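Local coordinates for penicillin-binding protein 2B (Streptococcus pneumoniae, PDB 2WAD) that probably forms peptide cross-links between neighbouring glycan strands of cell-wall peptidoglycan, as a penicillin-binding transpeptidase of the machinery that builds peripheral wall, at residues A[270-275]-A[492-497]; A[117-122]-A[173-178]; A[447-452]-A[511-516]; A[75-80]-A[218-223]; A[315-320]-A[355-360]. All blocks are in the same frame, centred on the assembly; numbering follows the deposited sequence.

In the fold
From the N terminus, strand 72-83 enters the sheet of the N-terminal part and pairs with strand 215-225 in contact 4. Within the excursion between those strands, contact 2 packs helix 113-121 on helix 169-182 at the far end of the molecule. Contact 1 then opens at 270-275 and closes only at 492-497, joining the dimerisation-domain family region to the transpeptidase region. Inside that long span contact 5 lays helix 314-334 against strand 355-363 of the transpeptidase sheet. Contact 3, which starts at 447-452 and closes at 511-516, alternates with contact 1 along the chain and lies near the probable active-site serine, with its centre about 71 Å from that of contact 2.

Contact 1. Residues A[270-275]-A[492-497]. Unlike the reference sequence in segment 270-275: Val275 (reference Thr).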
# COMPACT_ATOMS: atom_id res chain seq x y z
N LYS A 270 0.68 3.34 -8.17
CA LYS A 270 0.45 2.11 -8.91
C LYS A 270 -1.02 1.70 -8.86
O LYS A 270 -1.62 1.38 -9.88
CB LYS A 270 1.35 0.98 -8.41
CG LYS A 270 1.19 -0.34 -9.17
CD LYS A 270 2.27 -1.34 -8.77
CE LYS A 270 1.86 -2.74 -9.15
NZ LYS A 270 3.05 -3.61 -9.26
N GLN A 271 -1.60 1.69 -7.66
CA GLN A 271 -2.98 1.26 -7.51
C GLN A 271 -3.96 2.03 -8.41
O GLN A 271 -4.88 1.43 -8.98
CB GLN A 271 -3.40 1.37 -6.04
CG GLN A 271 -4.73 0.79 -5.76
CD GLN A 271 -4.72 -0.73 -5.77
OE1 GLN A 271 -5.76 -1.37 -5.60
NE2 GLN A 271 -3.54 -1.30 -5.98
N TYR A 272 -3.75 3.33 -8.54
CA TYR A 272 -4.67 4.20 -9.27
C TYR A 272 -4.09 4.70 -10.59
O TYR A 272 -4.51 5.72 -11.13
CB TYR A 272 -5.15 5.36 -8.40
CG TYR A 272 -6.06 4.87 -7.29
CD1 TYR A 272 -5.54 4.48 -6.06
CD2 TYR A 272 -7.42 4.71 -7.51
CE1 TYR A 272 -6.36 3.99 -5.05
CE2 TYR A 272 -8.24 4.23 -6.51
CZ TYR A 272 -7.72 3.87 -5.29
OH TYR A 272 -8.56 3.39 -4.31
N GLU A 273 -3.13 3.93 -11.11
CA GLU A 273 -2.48 4.20 -12.39
C GLU A 273 -3.47 4.46 -13.53
O GLU A 273 -3.28 5.37 -14.32
CB GLU A 273 -1.53 3.04 -12.74
CG GLU A 273 -1.11 2.96 -14.20
CD GLU A 273 -0.38 4.20 -14.70
OE1 GLU A 273 0.46 4.78 -13.97
OE2 GLU A 273 -0.65 4.57 -15.87
N GLU A 274 -4.51 3.64 -13.65
CA GLU A 274 -5.48 3.84 -14.71
C GLU A 274 -6.15 5.21 -14.57
O GLU A 274 -6.51 5.84 -15.56
CB GLU A 274 -6.54 2.73 -14.65
CG GLU A 274 -7.26 2.45 -15.96
CD GLU A 274 -8.65 1.86 -15.79
OE1 GLU A 274 -8.88 1.01 -14.89
OE2 GLU A 274 -9.53 2.26 -16.58
N VAL A 275 -6.35 5.67 -13.34
CA VAL A 275 -6.99 6.96 -13.11
C VAL A 275 -6.00 8.10 -13.35
O VAL A 275 -6.36 9.12 -13.93
CB VAL A 275 -7.56 7.08 -11.68
CG1 VAL A 275 -8.11 8.49 -11.46
CG2 VAL A 275 -8.64 6.04 -11.42
N GLY A 492 -8.84 -6.03 1.72
CA GLY A 492 -9.42 -5.29 0.59
C GLY A 492 -8.85 -3.89 0.39
O GLY A 492 -9.35 -3.10 -0.44
N ILE A 493 -7.85 -3.53 1.19
CA ILE A 493 -7.35 -2.16 1.14
C ILE A 493 -6.79 -1.84 -0.25
O ILE A 493 -6.24 -2.74 -0.91
CB ILE A 493 -6.31 -1.87 2.21
CG1 ILE A 493 -6.13 -0.35 2.36
CG2 ILE A 493 -5.00 -2.57 1.93
CD1 ILE A 493 -5.12 0.03 3.38
N ASP A 494 -6.95 -0.59 -0.69
CA ASP A 494 -6.56 -0.15 -2.03
C ASP A 494 -5.06 0.14 -2.17
O ASP A 494 -4.63 1.26 -2.52
CB ASP A 494 -7.42 1.06 -2.46
CG ASP A 494 -7.42 2.22 -1.42
OD1 ASP A 494 -7.07 2.01 -0.22
OD2 ASP A 494 -7.85 3.33 -1.82
N LEU A 495 -4.24 -0.87 -1.88
CA LEU A 495 -2.80 -0.81 -2.10
C LEU A 495 -2.43 -2.12 -2.78
O LEU A 495 -3.12 -3.11 -2.59
CB LEU A 495 -2.02 -0.64 -0.79
CG LEU A 495 -2.13 0.71 -0.07
CD1 LEU A 495 -1.47 0.70 1.30
CD2 LEU A 495 -1.61 1.88 -0.91
N PRO A 496 -1.37 -2.13 -3.61
CA PRO A 496 -1.11 -3.31 -4.44
C PRO A 496 -0.92 -4.61 -3.67
O PRO A 496 -1.41 -5.66 -4.09
CB PRO A 496 0.14 -2.95 -5.25
CG PRO A 496 0.44 -1.50 -4.96
CD PRO A 496 -0.59 -0.95 -4.02
N ASP A 497 -0.23 -4.55 -2.53
CA ASP A 497 0.18 -5.75 -1.80
C ASP A 497 0.18 -5.59 -0.28
O ASP A 497 1.04 -4.92 0.28
CB ASP A 497 1.59 -6.18 -2.25
CG ASP A 497 2.00 -7.52 -1.67
OD1 ASP A 497 1.14 -8.42 -1.56
OD2 ASP A 497 3.19 -7.67 -1.32
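Tyr272 makes the polar link of this contact by giving its hydroxyl proton to Asp494, OH to OD2 2.6 Å. The bond uses the anti lone pair of OD2, the one turned from the other carboxylate oxygen, and it lies at the edge of the phenol ring, in its plane. Ring and carboxylate stand at 90° to each other. Asp494 is the centre of an inverse gamma turn, and its chi1 of 53° turns the carboxylate toward the phenol. Both oxygens are also held by backbone: OD1 takes the N-H of Ile546, OD2 that of Val547.

The remaining contacts are van der Waals. Gln271, bent at chi2, lies alongside the backbone of 494-496, with CG 3.3 Å from Asp494 O. Gln271 NE2 comes 3.6 Å from Pro496 CD; the nearby Pro496 N is no partner for it, having no hydrogen and its lone pair tied up in the amide.

Tyr272 is the N-cap of helix 273-276, in the dimerisation-domain family region, whereas Asp494 belongs to a transpeptidase loop. With three donors on a buried carboxylate, the interface probably favours the ionised aspartate and ties that loop to both the cap and the start of strand 547-553.

Contact 2. Residues A[117-122]-A[173-178]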
# COMPACT_ATOMS: atom_id res chain seq x y z
N ALA A 117 26.09 -2.71 -31.93
CA ALA A 117 25.93 -3.44 -33.18
C ALA A 117 25.07 -2.63 -34.16
O ALA A 117 25.31 -2.64 -35.37
CB ALA A 117 25.31 -4.80 -32.93
N ASP A 118 24.08 -1.94 -33.61
CA ASP A 118 23.25 -1.01 -34.35
C ASP A 118 24.06 0.10 -35.01
O ASP A 118 23.99 0.28 -36.23
CB ASP A 118 22.19 -0.41 -33.43
CG ASP A 118 20.98 -1.31 -33.28
OD1 ASP A 118 20.88 -2.32 -34.00
OD2 ASP A 118 20.12 -0.99 -32.44
N TYR A 119 24.84 0.82 -34.21
CA TYR A 119 25.72 1.87 -34.73
C TYR A 119 26.66 1.33 -35.79
O TYR A 119 26.89 1.96 -36.83
CB TYR A 119 26.53 2.49 -33.59
CG TYR A 119 27.49 3.56 -34.05
CD1 TYR A 119 27.07 4.87 -34.21
CD2 TYR A 119 28.82 3.26 -34.33
CE1 TYR A 119 27.94 5.86 -34.64
CE2 TYR A 119 29.70 4.24 -34.73
CZ TYR A 119 29.25 5.54 -34.89
OH TYR A 119 30.11 6.53 -35.31
N TYR A 120 27.21 0.15 -35.54
CA TYR A 120 28.19 -0.44 -36.44
C TYR A 120 27.57 -0.78 -37.80
O TYR A 120 28.19 -0.59 -38.85
CB TYR A 120 28.81 -1.68 -35.79
CG TYR A 120 29.74 -2.45 -36.69
CD1 TYR A 120 30.98 -1.92 -37.05
CD2 TYR A 120 29.39 -3.70 -37.19
CE1 TYR A 120 31.83 -2.61 -37.89
CE2 TYR A 120 30.24 -4.40 -38.03
CZ TYR A 120 31.46 -3.85 -38.37
OH TYR A 120 32.30 -4.55 -39.20
N LEU A 121 26.34 -1.29 -37.76
CA LEU A 121 25.63 -1.70 -38.96
C LEU A 121 25.07 -0.51 -39.74
O LEU A 121 24.67 -0.64 -40.90
CB LEU A 121 24.50 -2.67 -38.61
CG LEU A 121 24.87 -4.01 -37.97
CD1 LEU A 121 23.63 -4.83 -37.72
CD2 LEU A 121 25.88 -4.79 -38.82
N ALA A 122 25.07 0.65 -39.10
CA ALA A 122 24.56 1.88 -39.70
C ALA A 122 25.22 2.21 -41.03
O ALA A 122 24.60 2.85 -41.87
CB ALA A 122 24.73 3.04 -38.74
N LYS A 173 30.49 8.85 -27.59
CA LYS A 173 29.51 9.88 -27.26
C LYS A 173 28.54 10.08 -28.40
O LYS A 173 27.35 10.28 -28.17
CB LYS A 173 30.20 11.21 -26.95
CG LYS A 173 31.11 11.18 -25.73
CD LYS A 173 31.74 12.56 -25.53
CE LYS A 173 32.33 12.70 -24.15
NZ LYS A 173 32.85 14.08 -23.98
N GLU A 174 29.03 10.00 -29.63
CA GLU A 174 28.11 10.06 -30.75
C GLU A 174 27.31 8.77 -30.82
O GLU A 174 26.10 8.79 -31.08
CB GLU A 174 28.79 10.46 -32.06
CG GLU A 174 29.56 9.38 -32.77
CD GLU A 174 30.22 9.89 -34.04
OE1 GLU A 174 30.46 11.12 -34.16
OE2 GLU A 174 30.50 9.05 -34.92
N ILE A 175 27.95 7.65 -30.50
CA ILE A 175 27.22 6.38 -30.46
C ILE A 175 26.08 6.44 -29.46
O ILE A 175 24.97 5.97 -29.72
CB ILE A 175 28.12 5.18 -30.15
CG1 ILE A 175 29.21 5.06 -31.21
CG2 ILE A 175 27.27 3.91 -30.13
CD1 ILE A 175 30.08 3.83 -31.03
N TYR A 176 26.36 7.05 -28.31
CA TYR A 176 25.31 7.28 -27.32
C TYR A 176 24.13 8.10 -27.84
O TYR A 176 22.98 7.73 -27.64
CB TYR A 176 25.91 7.93 -26.07
CG TYR A 176 24.88 8.19 -24.99
CD1 TYR A 176 24.30 7.15 -24.28
CD2 TYR A 176 24.48 9.49 -24.70
CE1 TYR A 176 23.36 7.40 -23.28
CE2 TYR A 176 23.54 9.75 -23.74
CZ TYR A 176 22.99 8.71 -23.02
OH TYR A 176 22.06 9.00 -22.06
N LEU A 177 24.43 9.22 -28.48
CA LEU A 177 23.42 10.10 -29.07
C LEU A 177 22.58 9.43 -30.15
O LEU A 177 21.35 9.47 -30.07
CB LEU A 177 24.07 11.39 -29.60
CG LEU A 177 24.42 12.39 -28.48
CD1 LEU A 177 25.27 13.54 -28.98
CD2 LEU A 177 23.22 12.91 -27.66
N PHE A 178 23.23 8.82 -31.14
CA PHE A 178 22.57 7.93 -32.10
C PHE A 178 21.55 6.98 -31.46
O PHE A 178 20.38 6.96 -31.86
CB PHE A 178 23.64 7.14 -32.84
CG PHE A 178 23.10 6.17 -33.85
CD1 PHE A 178 23.06 6.51 -35.18
CD2 PHE A 178 22.68 4.91 -33.46
CE1 PHE A 178 22.57 5.63 -36.13
CE2 PHE A 178 22.20 4.01 -34.41
CZ PHE A 178 22.14 4.38 -35.74
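Tyr119 lies between two helices and touches three residues of the other one, Glu174, Ile175 and Phe178. This is a nearly perpendicular helix-helix packing in the N-terminal part of the protein: the segments of helices 113-121 and 169-182 cross at 98°, with axes 10.1 Å apart.

In the first shell, Ile175 covers one face of the tyrosine ring. Ile175 CG1 stands 3.4 Å from the ring centroid of Tyr119 and almost exactly on the normal, a clear CH-pi contact, while CD1 spreads over the CD2 side. The edge of the same ring points at the face of Phe178 in a T-shaped pair, planes at 89° and centroids 5.8 Å apart. Phe178 CZ also meets Ala122 CB at 4.2 Å.

The first torsions put the two rings there. Tyr119 swings CG opposite its backbone N (chi1 179°), which carries the ring across to the second helix, and Phe178 has the same first torsion, sending its ring back toward the first. Further out, helix 90-100 borders the pair, Lys94 touching both aromatic residues and Lys98 touching Glu174.

At the far end of the ring, Glu174 extends its chain beyond CG to meet the phenol: Tyr119 OH donates to Glu174 OE2 at 2.6 Å, on the anti lone pair of that oxygen.

Contact 3. Residues A[447-452]-A[511-516]; sequences YVVQTA and NFITNA. Unlike the reference sequence in segment 447-452: Val448 (reference Met). Unlike the reference sequence in segment 511-516: Phe512 (reference Tyr).
Ala452 presents its methyl to three side chains of the other helix at once. Ala452 CB lies 3.7 Å from Phe512 CZ and 3.9 Å from Ala516 CB, with Ile513 CD1 farther off. Phe512 points the rim of its ring here, with Ala452 O in the ring plane and 3.4 Å from Phe512 CZ; its first torsion (chi1 166°) sends the ring toward helix 445-455. Val449 and Ile513 meet at about a right angle, their CG2 methyls 4.0 Å apart. At the other end, Val448 CG2 rests against Ala516 O, a carbonyl that accepts a hydrogen bond from Thr392 OG1.

Helices 445-455 and 509-515 are held here by apolar packing, their segments crossing at 132°. Val448 also touches Lys389, in what fits the SxxK motif of this enzyme class, and its side chain is about 7 Å from that of Ser386, the probable acyl-ester serine. The contact thus puts a largely apolar layer, two backbone carbonyls at its margins, beside helix 389-398, which follows that serine.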
# COMPACT_ATOMS: atom_id res chain seq x y z
N TYR A 447 -13.09 -18.62 29.55
CA TYR A 447 -14.31 -18.62 28.73
C TYR A 447 -14.01 -19.02 27.27
O TYR A 447 -14.77 -19.81 26.68
CB TYR A 447 -15.00 -17.25 28.78
CG TYR A 447 -16.44 -17.25 28.30
CD1 TYR A 447 -17.48 -17.47 29.19
CD2 TYR A 447 -16.76 -17.04 26.96
CE1 TYR A 447 -18.80 -17.49 28.76
CE2 TYR A 447 -18.08 -17.08 26.52
CZ TYR A 447 -19.08 -17.30 27.43
OH TYR A 447 -20.40 -17.34 27.04
N VAL A 448 -12.91 -18.50 26.71
CA VAL A 448 -12.60 -18.70 25.31
C VAL A 448 -11.90 -20.03 25.04
O VAL A 448 -12.00 -20.56 23.95
CB VAL A 448 -11.75 -17.55 24.68
CG1 VAL A 448 -12.60 -16.29 24.49
CG2 VAL A 448 -10.48 -17.29 25.48
N VAL A 449 -11.16 -20.53 26.02
CA VAL A 449 -10.54 -21.84 25.93
C VAL A 449 -11.61 -22.96 26.01
O VAL A 449 -11.57 -23.92 25.25
CB VAL A 449 -9.45 -22.02 27.01
CG1 VAL A 449 -9.00 -23.47 27.06
CG2 VAL A 449 -8.23 -21.16 26.68
N GLN A 450 -12.57 -22.82 26.92
CA GLN A 450 -13.72 -23.72 26.95
C GLN A 450 -14.55 -23.63 25.67
O GLN A 450 -14.94 -24.64 25.12
CB GLN A 450 -14.58 -23.46 28.19
CG GLN A 450 -13.97 -24.01 29.47
CD GLN A 450 -14.78 -23.66 30.72
OE1 GLN A 450 -15.43 -24.53 31.30
NE2 GLN A 450 -14.70 -22.40 31.17
N THR A 451 -14.80 -22.43 25.17
CA THR A 451 -15.43 -22.28 23.86
C THR A 451 -14.70 -23.00 22.74
O THR A 451 -15.36 -23.73 21.99
CB THR A 451 -15.61 -20.80 23.45
OG1 THR A 451 -16.44 -20.14 24.41
CG2 THR A 451 -16.27 -20.70 22.09
N ALA A 452 -13.39 -22.79 22.60
CA ALA A 452 -12.61 -23.51 21.57
C ALA A 452 -12.67 -25.04 21.72
O ALA A 452 -12.86 -25.75 20.74
CB ALA A 452 -11.13 -23.06 21.56
N ASN A 511 -1.33 -25.04 20.07
CA ASN A 511 -1.44 -23.89 19.18
C ASN A 511 -2.89 -23.43 18.92
O ASN A 511 -3.18 -22.23 18.93
CB ASN A 511 -0.78 -24.17 17.82
CG ASN A 511 0.72 -24.46 17.92
OD1 ASN A 511 1.45 -24.02 18.83
ND2 ASN A 511 1.20 -25.21 16.93
N PHE A 512 -3.78 -24.38 18.65
CA PHE A 512 -5.21 -24.11 18.48
C PHE A 512 -5.75 -23.39 19.70
O PHE A 512 -6.39 -22.35 19.57
CB PHE A 512 -5.95 -25.44 18.25
CG PHE A 512 -7.46 -25.36 18.40
CD1 PHE A 512 -8.23 -24.65 17.51
CD2 PHE A 512 -8.09 -26.02 19.45
CE1 PHE A 512 -9.62 -24.60 17.64
CE2 PHE A 512 -9.47 -25.96 19.59
CZ PHE A 512 -10.24 -25.25 18.70
N ILE A 513 -5.50 -23.95 20.89
CA ILE A 513 -5.90 -23.35 22.15
C ILE A 513 -5.36 -21.92 22.31
O ILE A 513 -6.14 -21.01 22.60
CB ILE A 513 -5.48 -24.24 23.34
CG1 ILE A 513 -6.30 -25.54 23.35
CG2 ILE A 513 -5.66 -23.49 24.66
CD1 ILE A 513 -7.85 -25.34 23.33
N THR A 514 -4.06 -21.70 22.12
CA THR A 514 -3.51 -20.34 22.23
C THR A 514 -4.06 -19.39 21.17
O THR A 514 -4.16 -18.18 21.42
CB THR A 514 -1.96 -20.28 22.19
OG1 THR A 514 -1.47 -20.96 21.02
CG2 THR A 514 -1.33 -20.89 23.47
N ASN A 515 -4.38 -19.90 19.98
CA ASN A 515 -4.96 -19.05 18.93
C ASN A 515 -6.25 -18.43 19.44
O ASN A 515 -6.57 -17.29 19.11
CB ASN A 515 -5.18 -19.84 17.63
CG ASN A 515 -5.07 -18.97 16.38
OD1 ASN A 515 -4.37 -17.95 16.37
ND2 ASN A 515 -5.72 -19.41 15.30
N ALA A 516 -6.96 -19.17 20.28
CA ALA A 516 -8.25 -18.75 20.83
C ALA A 516 -8.20 -17.50 21.72
O ALA A 516 -9.21 -16.80 21.90
CB ALA A 516 -8.92 -19.90 21.59

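Contact 4. Residues A[75-80]-A[218-223]; sequences TLKQVV and STSWDR
Two strands of the antiparallel three-stranded sheet pair here: strand 72-83 is the central one and strand 215-225 an outer one. Backbone bonds hold the ladder. Thr75 and Asp222 form a hydrogen-bonded pair, Thr75 N to Asp222 O 2.9 Å and nearly straight at 173°, with the return bond from Asp222 N to Thr75 O. Val79 and Ser218 close the other end, Ser218 N to Val79 O 3.0 Å. In the middle, the bond from Lys77 N to Ser220 O is weak.

One face carries Thr75, Lys77, Val79, Ser218, Ser220 and Asp222. Lys77 runs along it diagonally: chi1 of 53° starts the chain along the sheet toward Asp222, and its extended course passes the Ser220 methylene, Lys77 CE to Ser220 CB 3.7 Å. The ammonium forms a salt bridge, Lys77 NZ to Asp222 OD1 2.8 Å, coming from above the carboxylate plane, 53° out of it. Thr75 CG2 packs on Asp222 CB at 3.7 Å, beside that carboxylate. Ser218 OG turns instead to Ser81.

The other face holds Leu76, Gln78, Thr219 and Trp221, with Trp221 CB close to Thr75 O.

Glu240 offers Lys77 NZ a second, weak and long ion pair. The lysine thus links two successive hydrogen-bonded pairs, Lys77-Ser220 and Thr75-Asp222, by charge, and the acidic surroundings would probably keep it protonated.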
# COMPACT_ATOMS: atom_id res chain seq x y z
N THR A 75 6.60 18.82 -12.24
CA THR A 75 7.49 19.95 -12.40
C THR A 75 7.94 20.05 -13.86
O THR A 75 8.13 19.04 -14.54
CB THR A 75 8.61 19.96 -11.33
OG1 THR A 75 9.63 20.90 -11.67
CG2 THR A 75 9.21 18.57 -11.10
N LEU A 76 8.05 21.28 -14.36
CA LEU A 76 8.29 21.53 -15.78
C LEU A 76 9.78 21.74 -16.02
O LEU A 76 10.41 22.53 -15.30
CB LEU A 76 7.50 22.77 -16.22
CG LEU A 76 6.43 22.68 -17.32
CD1 LEU A 76 5.27 23.64 -17.05
CD2 LEU A 76 6.98 22.89 -18.73
N LYS A 77 10.36 21.04 -16.99
CA LYS A 77 11.76 21.24 -17.38
C LYS A 77 11.91 21.58 -18.86
O LYS A 77 10.96 21.47 -19.64
CB LYS A 77 12.61 20.02 -17.02
CG LYS A 77 12.05 18.72 -17.57
CD LYS A 77 12.76 17.48 -17.04
CE LYS A 77 12.14 16.22 -17.62
NZ LYS A 77 12.55 14.96 -16.91
N GLN A 78 13.11 21.99 -19.26
CA GLN A 78 13.42 22.16 -20.68
C GLN A 78 14.30 21.02 -21.16
O GLN A 78 15.20 20.60 -20.44
CB GLN A 78 14.09 23.51 -20.92
CG GLN A 78 13.24 24.68 -20.51
CD GLN A 78 13.01 25.64 -21.65
OE1 GLN A 78 12.25 25.34 -22.58
NE2 GLN A 78 13.68 26.79 -21.60
N VAL A 79 14.06 20.54 -22.38
CA VAL A 79 14.61 19.26 -22.83
C VAL A 79 14.92 19.31 -24.32
O VAL A 79 14.25 20.02 -25.07
CB VAL A 79 13.60 18.12 -22.51
CG1 VAL A 79 13.63 17.02 -23.54
CG2 VAL A 79 13.82 17.54 -21.11
N VAL A 80 15.93 18.57 -24.77
CA VAL A 80 16.11 18.34 -26.20
C VAL A 80 15.18 17.22 -26.66
O VAL A 80 15.25 16.11 -26.12
CB VAL A 80 17.56 18.00 -26.59
CG1 VAL A 80 17.65 17.72 -28.09
CG2 VAL A 80 18.48 19.15 -26.22
N SER A 218 11.98 21.62 -26.16
CA SER A 218 10.64 21.74 -25.60
C SER A 218 10.68 21.38 -24.11
O SER A 218 11.75 21.16 -23.54
CB SER A 218 9.63 20.88 -26.37
OG SER A 218 9.82 19.50 -26.13
N THR A 219 9.51 21.33 -23.49
CA THR A 219 9.40 21.15 -22.05
C THR A 219 8.80 19.79 -21.74
O THR A 219 7.87 19.38 -22.42
CB THR A 219 8.47 22.21 -21.44
OG1 THR A 219 7.11 21.81 -21.66
CG2 THR A 219 8.72 23.59 -22.06
N SER A 220 9.32 19.12 -20.71
CA SER A 220 8.80 17.82 -20.24
C SER A 220 8.35 17.89 -18.77
O SER A 220 7.97 18.96 -18.29
CB SER A 220 9.88 16.76 -20.45
OG SER A 220 9.39 15.45 -20.19
N TRP A 221 8.36 16.76 -18.05
CA TRP A 221 8.07 16.72 -16.60
C TRP A 221 8.96 15.79 -15.78
O TRP A 221 9.35 14.71 -16.23
CB TRP A 221 6.64 16.27 -16.27
CG TRP A 221 5.57 16.97 -16.98
CD1 TRP A 221 5.03 18.19 -16.68
CD2 TRP A 221 4.87 16.49 -18.13
NE1 TRP A 221 4.05 18.50 -17.59
CE2 TRP A 221 3.93 17.47 -18.49
CE3 TRP A 221 4.96 15.32 -18.89
CZ2 TRP A 221 3.08 17.33 -19.59
CZ3 TRP A 221 4.11 15.17 -19.98
CH2 TRP A 221 3.18 16.17 -20.32
N ASP A 222 9.22 16.20 -14.55
CA ASP A 222 9.58 15.26 -13.51
C ASP A 222 8.37 15.18 -12.59
O ASP A 222 7.57 16.11 -12.49
CB ASP A 222 10.83 15.71 -12.75
CG ASP A 222 12.08 15.71 -13.63
OD1 ASP A 222 12.45 14.62 -14.12
OD2 ASP A 222 12.68 16.78 -13.83
N ARG A 223 8.21 14.03 -11.94
CA ARG A 223 7.18 13.88 -10.94
C ARG A 223 7.90 13.93 -9.60
O ARG A 223 8.81 13.12 -9.36
CB ARG A 223 6.52 12.52 -11.12
CG ARG A 223 5.59 12.09 -10.01
CD ARG A 223 4.25 12.82 -10.11
NE ARG A 223 3.16 12.00 -9.60
CZ ARG A 223 1.89 12.18 -9.97
NH1 ARG A 223 1.58 13.13 -10.83
NH2 ARG A 223 0.94 11.40 -9.49

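Contact 5. Residues A[315-320]-A[355-360]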
# COMPACT_ATOMS: atom_id res chain seq x y z
N ALA A 315 -3.26 16.95 8.75
CA ALA A 315 -3.20 17.49 10.10
C ALA A 315 -3.54 16.40 11.11
O ALA A 315 -2.83 16.21 12.10
CB ALA A 315 -4.15 18.71 10.26
N PHE A 316 -4.63 15.66 10.84
CA PHE A 316 -4.95 14.50 11.67
C PHE A 316 -3.80 13.49 11.71
O PHE A 316 -3.32 13.07 12.77
CB PHE A 316 -6.29 13.85 11.29
CG PHE A 316 -6.72 12.79 12.26
CD1 PHE A 316 -6.97 13.12 13.58
CD2 PHE A 316 -6.81 11.47 11.87
CE1 PHE A 316 -7.32 12.13 14.51
CE2 PHE A 316 -7.16 10.48 12.77
CZ PHE A 316 -7.41 10.81 14.09
N GLN A 317 -3.31 13.13 10.53
CA GLN A 317 -2.22 12.17 10.45
C GLN A 317 -0.98 12.65 11.21
O GLN A 317 -0.32 11.84 11.85
CB GLN A 317 -1.91 11.81 8.99
CG GLN A 317 -0.65 10.93 8.80
CD GLN A 317 -0.93 9.44 8.78
OE1 GLN A 317 -2.08 9.00 8.90
NE2 GLN A 317 0.11 8.64 8.59
N ASP A 318 -0.68 13.95 11.15
CA ASP A 318 0.46 14.53 11.84
C ASP A 318 0.29 14.40 13.34
O ASP A 318 1.24 14.12 14.07
CB ASP A 318 0.61 16.03 11.51
CG ASP A 318 1.13 16.29 10.10
OD1 ASP A 318 1.59 15.35 9.42
OD2 ASP A 318 1.08 17.46 9.68
N SER A 319 -0.93 14.63 13.81
CA SER A 319 -1.15 14.63 15.25
C SER A 319 -1.16 13.21 15.82
O SER A 319 -0.64 12.95 16.90
CB SER A 319 -2.33 15.53 15.63
OG SER A 319 -3.57 14.91 15.36
N VAL A 320 -1.65 12.24 15.05
CA VAL A 320 -1.43 10.84 15.44
C VAL A 320 0.06 10.42 15.49
O VAL A 320 0.51 9.81 16.45
CB VAL A 320 -2.29 9.87 14.59
CG1 VAL A 320 -2.06 8.42 15.01
CG2 VAL A 320 -3.74 10.25 14.75
N VAL A 355 -10.21 5.55 5.39
CA VAL A 355 -9.04 5.49 6.27
C VAL A 355 -8.79 6.86 6.88
O VAL A 355 -8.56 7.82 6.14
CB VAL A 355 -7.77 4.95 5.57
CG1 VAL A 355 -6.52 5.21 6.44
CG2 VAL A 355 -7.90 3.43 5.33
N LEU A 356 -8.89 6.98 8.20
CA LEU A 356 -8.69 8.27 8.87
C LEU A 356 -7.21 8.54 9.11
O LEU A 356 -6.76 9.67 8.95
CB LEU A 356 -9.46 8.33 10.19
CG LEU A 356 -10.96 8.05 9.98
CD1 LEU A 356 -11.66 7.91 11.33
CD2 LEU A 356 -11.60 9.12 9.04
N SER A 357 -6.45 7.50 9.46
CA SER A 357 -5.00 7.57 9.48
C SER A 357 -4.43 6.17 9.66
O SER A 357 -5.08 5.30 10.22
CB SER A 357 -4.47 8.46 10.61
OG SER A 357 -4.73 7.81 11.83
N MET A 358 -3.20 6.01 9.17
CA MET A 358 -2.41 4.81 9.27
C MET A 358 -1.02 5.28 9.70
O MET A 358 -0.28 5.78 8.87
CB MET A 358 -2.18 4.18 7.88
CG MET A 358 -3.27 4.34 6.87
SD MET A 358 -2.89 3.90 5.16
CE MET A 358 -1.68 2.55 5.27
N SER A 359 -0.64 5.05 10.95
CA SER A 359 0.58 5.64 11.51
C SER A 359 1.42 4.52 12.07
O SER A 359 0.90 3.60 12.70
CB SER A 359 0.23 6.56 12.69
OG SER A 359 -0.18 7.85 12.24
N GLY A 360 2.74 4.64 11.93
CA GLY A 360 3.61 3.65 12.53
C GLY A 360 4.96 4.25 12.87
O GLY A 360 5.45 5.14 12.18
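Gln317 pairs its side-chain amide with the backbone of one strand residue, Met358, using its C=O and its N-H together on the N-H and C=O of that residue. Met358 N donates to Gln317 OE1 at 3.2 Å, in the carbonyl plane and on a lone pair. In return Gln317 NE2 donates to Met358 O at 2.9 Å, nearly straight at 166°; the acceptor lies in the amide plane of Gln317, but the donor stands above the carbonyl plane of Met358. A bend at chi2 (92°) turns the amide onto the strand.

Beside it, Phe316 directs its ring edge at Leu356 O, CD2 to O 3.4 Å, and Val320 CG1 rests 3.4 Å from Ser359 OG, whose hydrogen bond goes to Asp321. Leu356 and Ser357 form a classic beta bulge opposite Ala347.

Helix 314-334 thereby lies on strand 355-363 of the transpeptidase sheet, and helix 661-676 flanks Phe316. Two mutual bonds fix the amide's rotation and satisfy both backbone polar atoms of buried Met358.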